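Local coordinates for GDSL-like protein (Collinsella aerofaciens ATCC 25986, PDB 7BXD) that probably hydrolyses ester bonds of acylated substrates, as a GDSL-like acylhydrolase of the SGNH hydrolase family, at residues G74-K80 with N108-V114; H125-G129 with Y179-E185. One frame throughout, in Å; residues are numbered along the deposited sequence. Where two conformers were deposited one is given.

Overall arrangement
From the N terminus, the chain first runs through strands 30-35 and 66-71, and the loop that follows the latter supplies residues 74-80. Contact 1 ties this loop to helix 107-111 and the turn after it, closing a path of 27 residues that includes strand 100-104. Contact 2 opens later, so the two stand in series, neither nested nor crossing. It closes 49 residues, with strand 146-150 among them, and joins helix 127-141 to helix 176-189. Their centres are 11 Å apart, yet they touch: Val114 O probably takes a hydrogen bond from Tyr179 OH, and Asp109 packs on Phe127. They connect the loop after strand 66-71, through helix 107-111, with helices 127-141 and 176-189.

Contact 1. Residues G74-K80 with N108-V114; sequences GSRIAIK and NDFSRNV
Asp109 CG stands anti to its own carbonyl carbon (chi1 -58°), a torsion that delivers the carboxylate to the backbone of Ile77 and Ala78; the same choice at Asn108 (chi1 -64°) carries the amide to Ser75. In the SGNH hydrolase fold this is where the glycine-bearing block II loop meets the GxND motif of block III. Gly74 and Asn108 match, by sequence, the oxyanion-hole residues of relatives; Ser37, in the GDS sequence, is probably the counterpart of their nucleophile, and a weak hydrogen bond to its OG places Gly74 N beside it. The Asp109 carboxylate is held at both oxygens: Ile77 N donates to OD1 at 2.8 Å and Ala78 N to OD2 at 2.9 Å, each on a syn lone pair, which fixes its rotation. Asn108 ND2 reaches Ser75 O at 2.9 Å along an almost straight N-H line (176°). The bond lies in the amide plane of Asn108 but above the carbonyl plane of Ser75. One water links that same Ser75 O to Asn108 N, giving the carbonyl a second donor. Arg76 crosses Asn108 at about a right angle, its CG 3.8 Å from Asn108 CB, while its guanidinium passes close to Arg112 CB and forms a salt bridge with Asp82. Ala78 CB packs on Val114 CG1 at 3.5 Å. The extended Lys80 chain brings NZ to Arg112 O, a 2.8 Å hydrogen bond.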
loop_
_atom_site.group_PDB
_atom_site.type_symbol
_atom_site.label_atom_id
_atom_site.label_comp_id
_atom_site.label_asym_id
_atom_site.label_seq_id
_atom_site.Cartn_x
_atom_site.Cartn_y
_atom_site.Cartn_z
ATOM N N GLY A 74 -3.409 -0.694 10.637
ATOM C CA GLY A 74 -4.752 -0.148 10.737
ATOM C C GLY A 74 -5.009 1.080 9.895
ATOM O O GLY A 74 -6.161 1.525 9.823
ATOM N N SER A 75 -3.997 1.636 9.224
ATOM C CA SER A 75 -4.147 2.932 8.573
ATOM C C SER A 75 -4.929 2.829 7.256
ATOM O O SER A 75 -4.620 1.997 6.389
ATOM C CB SER A 75 -2.747 3.514 8.323
ATOM O OG SER A 75 -2.821 4.805 7.715
ATOM N N ARG A 76 -5.924 3.705 7.117
ATOM C CA ARG A 76 -6.648 3.922 5.865
ATOM C C ARG A 76 -5.957 5.042 5.113
ATOM O O ARG A 76 -5.414 5.965 5.722
ATOM C CB ARG A 76 -8.100 4.382 6.136
ATOM C CG ARG A 76 -9.029 3.360 6.812
ATOM C CD ARG A 76 -8.672 3.178 8.268
ATOM N NE ARG A 76 -9.686 2.478 9.067
ATOM C CZ ARG A 76 -10.657 3.097 9.748
ATOM N NH1 ARG A 76 -10.821 4.413 9.657
ATOM N NH2 ARG A 76 -11.486 2.404 10.540
ATOM N N ILE A 77 -6.031 5.009 3.779
ATOM C CA ILE A 77 -5.577 6.176 3.023
ATOM C C ILE A 77 -6.371 7.411 3.434
ATOM O O ILE A 77 -5.795 8.481 3.702
ATOM C CB ILE A 77 -5.629 5.902 1.512
ATOM C CG1 ILE A 77 -4.519 4.890 1.149
ATOM C CG2 ILE A 77 -5.437 7.202 0.695
ATOM C CD1 ILE A 77 -4.441 4.519 -0.327
ATOM N N ALA A 78 -7.706 7.276 3.516
ATOM C CA ALA A 78 -8.585 8.415 3.762
ATOM C C ALA A 78 -8.820 8.679 5.243
ATOM O O ALA A 78 -8.780 7.768 6.093
ATOM C CB ALA A 78 -9.942 8.192 3.119
ATOM N N ILE A 79 -9.125 9.954 5.541
ATOM C CA ILE A 79 -9.538 10.340 6.885
ATOM C C ILE A 79 -10.904 9.753 7.186
ATOM O O ILE A 79 -11.801 9.772 6.338
ATOM C CB ILE A 79 -9.635 11.876 7.010
ATOM C CG1 ILE A 79 -8.330 12.543 6.593
ATOM C CG2 ILE A 79 -10.033 12.250 8.435
ATOM C CD1 ILE A 79 -8.385 14.075 6.687
ATOM N N LYS A 80 -11.087 9.287 8.420
ATOM C CA LYS A 80 -12.385 8.849 8.926
ATOM C C LYS A 80 -12.438 9.158 10.420
ATOM O O LYS A 80 -11.414 9.096 11.103
ATOM C CB LYS A 80 -12.626 7.349 8.639
ATOM C CG LYS A 80 -14.097 6.941 8.698
ATOM C CD LYS A 80 -14.321 5.493 8.315
ATOM C CE LYS A 80 -15.820 5.199 8.260
ATOM N NZ LYS A 80 -16.197 3.782 8.497
ATOM N N ASN A 108 -7.599 -1.138 3.879
ATOM C CA ASN A 108 -8.418 -0.723 5.025
ATOM C C ASN A 108 -9.543 0.224 4.616
ATOM O O ASN A 108 -10.616 0.221 5.240
ATOM C CB ASN A 108 -7.569 -0.136 6.138
ATOM C CG ASN A 108 -6.627 -1.164 6.721
ATOM O OD1 ASN A 108 -7.014 -2.321 6.909
ATOM N ND2 ASN A 108 -5.398 -0.753 7.025
ATOM N N ASP A 109 -9.329 1.054 3.588
ATOM C CA ASP A 109 -10.413 1.883 3.084
ATOM C C ASP A 109 -11.567 1.013 2.609
ATOM O O ASP A 109 -12.744 1.332 2.858
ATOM C CB ASP A 109 -9.900 2.784 1.956
ATOM C CG ASP A 109 -8.759 3.669 2.416
ATOM O OD1 ASP A 109 -7.643 3.103 2.603
ATOM O OD2 ASP A 109 -8.994 4.891 2.602
ATOM N N PHE A 110 -11.251 -0.077 1.883
ATOM C CA PHE A 110 -12.268 -1.022 1.450
ATOM C C PHE A 110 -12.922 -1.684 2.667
ATOM O O PHE A 110 -14.145 -1.675 2.817
ATOM C CB PHE A 110 -11.596 -2.068 0.556
ATOM C CG PHE A 110 -12.381 -3.359 0.415
ATOM C CD1 PHE A 110 -13.673 -3.363 -0.129
ATOM C CD2 PHE A 110 -11.813 -4.554 0.820
ATOM C CE1 PHE A 110 -14.374 -4.565 -0.260
ATOM C CE2 PHE A 110 -12.509 -5.744 0.693
ATOM C CZ PHE A 110 -13.796 -5.747 0.156
ATOM N N SER A 111 -12.115 -2.271 3.559
ATOM C CA SER A 111 -12.675 -3.098 4.622
ATOM C C SER A 111 -13.389 -2.281 5.692
ATOM O O SER A 111 -14.264 -2.822 6.382
ATOM C CB SER A 111 -11.602 -4.012 5.229
ATOM O OG SER A 111 -10.682 -3.299 6.022
ATOM N N ARG A 112 -13.029 -1.008 5.870
ATOM C CA ARG A 112 -13.640 -0.161 6.887
ATOM C C ARG A 112 -14.508 0.943 6.289
ATOM O O ARG A 112 -14.769 1.947 6.946
ATOM C CB ARG A 112 -12.577 0.375 7.861
ATOM C CG ARG A 112 -11.746 -0.719 8.517
ATOM C CD ARG A 112 -12.633 -1.742 9.195
ATOM N NE ARG A 112 -11.874 -2.582 10.110
ATOM C CZ ARG A 112 -12.223 -3.818 10.441
ATOM N NH1 ARG A 112 -13.315 -4.356 9.918
ATOM N NH2 ARG A 112 -11.473 -4.519 11.280
ATOM N N ASN A 113 -15.005 0.756 5.064
ATOM C CA ASN A 113 -16.150 1.521 4.571
ATOM C C ASN A 113 -15.853 3.013 4.428
ATOM O O ASN A 113 -16.638 3.869 4.822
ATOM C CB ASN A 113 -17.370 1.219 5.439
ATOM C CG ASN A 113 -17.649 -0.238 5.420
ATOM O OD1 ASN A 113 -17.914 -0.790 4.356
ATOM N ND2 ASN A 113 -17.517 -0.908 6.561
ATOM N N VAL A 114 -14.709 3.325 3.843
ATOM C CA VAL A 114 -14.451 4.708 3.416
ATOM C C VAL A 114 -15.309 5.006 2.189
ATOM O O VAL A 114 -15.262 4.243 1.202
ATOM C CB VAL A 114 -12.958 4.872 3.094
ATOM C CG1 VAL A 114 -12.699 6.129 2.272
ATOM C CG2 VAL A 114 -12.173 4.878 4.391
HETATM O O HOH W 1 -5.056 0.675 3.835
#

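Contact 2. Residues H125-G129 with Y179-E185; sequences HEFYG and YVRAMLE
The Tyr128 ring has Ala182 CB over one face and Glu185 OE1 at its edge, whereas the Phe127 ring takes Tyr179 CD2 over a face and the same Ala182 methyl in plane at its rim. The Ala182 methyl serves two rings, 3.5 Å from the centroid of the Tyr128 ring as a CH-pi contact and 3.9 Å from Phe127 CD2. Phe127 and Tyr179 form a T-shaped pair: their planes meet at 73°, the edge of Tyr179 points at the Phe127 face, and CD2 of the tyrosine comes to 3.7 Å from CG of the phenylalanine. Phe127 reaches this place with CG anti to the backbone N (chi1 -165°), which also leaves its CZ 4.2 Å from Met183 CE. These residues join the first turn of helix 127-141 to the middle of helix 176-189, two successive crossover helices of the parallel alpha/beta fold, and Ala182 lets the backbones approach to 6.0 Å between its CA and that of Tyr128. Tyr128 OH donates to Glu185 OE1 at 2.6 Å, giving this buried tyrosine's hydroxyl an acceptor, and meets it from above the carboxylate, 48° out of its plane. Replacing Tyr128 by a leucine would probably leave Glu185 without its hydroxyl donor and the Ala182 methyl without the ring face it rests on. Phe127 CE2 lies 3.2 Å from Tyr179 O.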
loop_
_atom_site.group_PDB
_atom_site.type_symbol
_atom_site.label_atom_id
_atom_site.label_comp_id
_atom_site.label_asym_id
_atom_site.label_seq_id
_atom_site.Cartn_x
_atom_site.Cartn_y
_atom_site.Cartn_z
ATOM N N HIS A 125 -11.889 12.678 3.134
ATOM C CA HIS A 125 -12.685 11.592 3.699
ATOM C C HIS A 125 -13.222 10.635 2.635
ATOM O O HIS A 125 -13.778 9.593 2.999
ATOM C CB HIS A 125 -13.876 12.147 4.487
ATOM C CG HIS A 125 -13.472 12.993 5.640
ATOM N ND1 HIS A 125 -13.220 14.340 5.502
ATOM C CD2 HIS A 125 -13.262 12.699 6.942
ATOM C CE1 HIS A 125 -12.904 14.849 6.682
ATOM N NE2 HIS A 125 -12.892 13.867 7.568
ATOM N N GLU A 126 -13.140 10.983 1.349
ATOM C CA GLU A 126 -13.533 10.080 0.275
ATOM C C GLU A 126 -12.268 9.457 -0.303
ATOM O O GLU A 126 -11.209 10.082 -0.310
ATOM C CB GLU A 126 -14.281 10.833 -0.830
ATOM C CG GLU A 126 -15.673 11.297 -0.455
ATOM C CD GLU A 126 -16.375 12.066 -1.568
ATOM O OE1 GLU A 126 -15.707 12.579 -2.491
ATOM O OE2 GLU A 126 -17.633 12.202 -1.486
ATOM N N PHE A 127 -12.371 8.220 -0.800
ATOM C CA PHE A 127 -11.174 7.568 -1.312
ATOM C C PHE A 127 -10.565 8.334 -2.477
ATOM O O PHE A 127 -9.344 8.540 -2.521
ATOM C CB PHE A 127 -11.481 6.137 -1.716
ATOM C CG PHE A 127 -10.240 5.317 -1.907
ATOM C CD1 PHE A 127 -9.442 4.955 -0.812
ATOM C CD2 PHE A 127 -9.869 4.877 -3.182
ATOM C CE1 PHE A 127 -8.312 4.200 -0.994
ATOM C CE2 PHE A 127 -8.735 4.114 -3.338
ATOM C CZ PHE A 127 -7.960 3.773 -2.246
ATOM N N TYR A 128 -11.389 8.722 -3.462
ATOM C CA TYR A 128 -10.850 9.499 -4.591
ATOM C C TYR A 128 -10.144 10.748 -4.097
ATOM O O TYR A 128 -9.082 11.122 -4.618
ATOM C CB TYR A 128 -11.945 9.895 -5.594
ATOM C CG TYR A 128 -12.301 8.860 -6.643
ATOM C CD1 TYR A 128 -11.542 8.740 -7.811
ATOM C CD2 TYR A 128 -13.438 8.057 -6.515
ATOM C CE1 TYR A 128 -11.891 7.863 -8.817
ATOM C CE2 TYR A 128 -13.784 7.157 -7.513
ATOM C CZ TYR A 128 -13.008 7.056 -8.657
ATOM O OH TYR A 128 -13.356 6.128 -9.626
ATOM N N GLY A 129 -10.758 11.462 -3.150
ATOM C CA GLY A 129 -10.186 12.710 -2.684
ATOM C C GLY A 129 -8.932 12.513 -1.867
ATOM O O GLY A 129 -8.019 13.350 -1.918
ATOM N N TYR A 179 -12.215 0.285 -5.290
ATOM C CA TYR A 179 -11.161 1.110 -4.714
ATOM C C TYR A 179 -9.907 1.064 -5.594
ATOM O O TYR A 179 -9.252 2.098 -5.811
ATOM C CB TYR A 179 -10.856 0.669 -3.269
ATOM C CG TYR A 179 -12.000 0.951 -2.320
ATOM C CD1 TYR A 179 -13.123 0.103 -2.278
ATOM C CD2 TYR A 179 -11.983 2.078 -1.512
ATOM C CE1 TYR A 179 -14.191 0.389 -1.438
ATOM C CE2 TYR A 179 -13.065 2.384 -0.663
ATOM C CZ TYR A 179 -14.170 1.529 -0.641
ATOM O OH TYR A 179 -15.241 1.766 0.186
ATOM N N VAL A 180 -9.545 -0.119 -6.093
ATOM C CA VAL A 180 -8.397 -0.219 -6.992
ATOM C C VAL A 180 -8.606 0.652 -8.226
ATOM O O VAL A 180 -7.708 1.393 -8.642
ATOM C CB VAL A 180 -8.107 -1.691 -7.353
ATOM C CG1 VAL A 180 -6.996 -1.776 -8.359
ATOM C CG2 VAL A 180 -7.731 -2.499 -6.069
ATOM N N ARG A 181 -9.793 0.578 -8.835
ATOM C CA ARG A 181 -10.066 1.382 -10.028
ATOM C C ARG A 181 -9.949 2.850 -9.706
ATOM O O ARG A 181 -9.408 3.630 -10.503
ATOM C CB ARG A 181 -11.465 1.049 -10.547
ATOM C CG ARG A 181 -11.523 -0.207 -11.384
ATOM C CD ARG A 181 -12.840 -0.291 -12.206
ATOM N NE ARG A 181 -14.044 -0.100 -11.391
ATOM C CZ ARG A 181 -14.667 -1.053 -10.706
ATOM N NH1 ARG A 181 -14.226 -2.303 -10.737
ATOM N NH2 ARG A 181 -15.744 -0.747 -9.988
ATOM N N ALA A 182 -10.479 3.268 -8.555
ATOM C CA ALA A 182 -10.388 4.689 -8.184
ATOM C C ALA A 182 -8.919 5.115 -8.087
ATOM O O ALA A 182 -8.525 6.185 -8.579
ATOM C CB ALA A 182 -11.101 4.917 -6.857
ATOM N N MET A 183 -8.091 4.298 -7.426
ATOM C CA MET A 183 -6.669 4.608 -7.315
ATOM C C MET A 183 -6.040 4.737 -8.686
ATOM O O MET A 183 -5.283 5.681 -8.944
ATOM C CB MET A 183 -5.968 3.504 -6.520
ATOM C CG MET A 183 -4.454 3.732 -6.391
ATOM S SD MET A 183 -3.630 2.482 -5.380
ATOM C CE MET A 183 -4.174 2.955 -3.762
ATOM N N LEU A 184 -6.337 3.790 -9.583
ATOM C CA LEU A 184 -5.763 3.854 -10.925
ATOM C C LEU A 184 -6.196 5.116 -11.669
ATOM O O LEU A 184 -5.406 5.705 -12.431
ATOM C CB LEU A 184 -6.124 2.600 -11.735
ATOM C CG LEU A 184 -5.519 1.303 -11.184
ATOM C CD1 LEU A 184 -6.022 0.115 -11.960
ATOM C CD2 LEU A 184 -4.020 1.322 -11.201
ATOM N N GLU A 185 -7.454 5.537 -11.506
ATOM C CA GLU A 185 -7.934 6.729 -12.213
ATOM C C GLU A 185 -7.255 7.995 -11.692
ATOM O O GLU A 185 -6.914 8.887 -12.484
ATOM C CB GLU A 185 -9.445 6.823 -12.089
ATOM C CG GLU A 185 -10.152 5.739 -12.910
ATOM C CD GLU A 185 -11.644 5.713 -12.701
ATOM O OE1 GLU A 185 -12.180 6.556 -11.952
ATOM O OE2 GLU A 185 -12.306 4.841 -13.312
#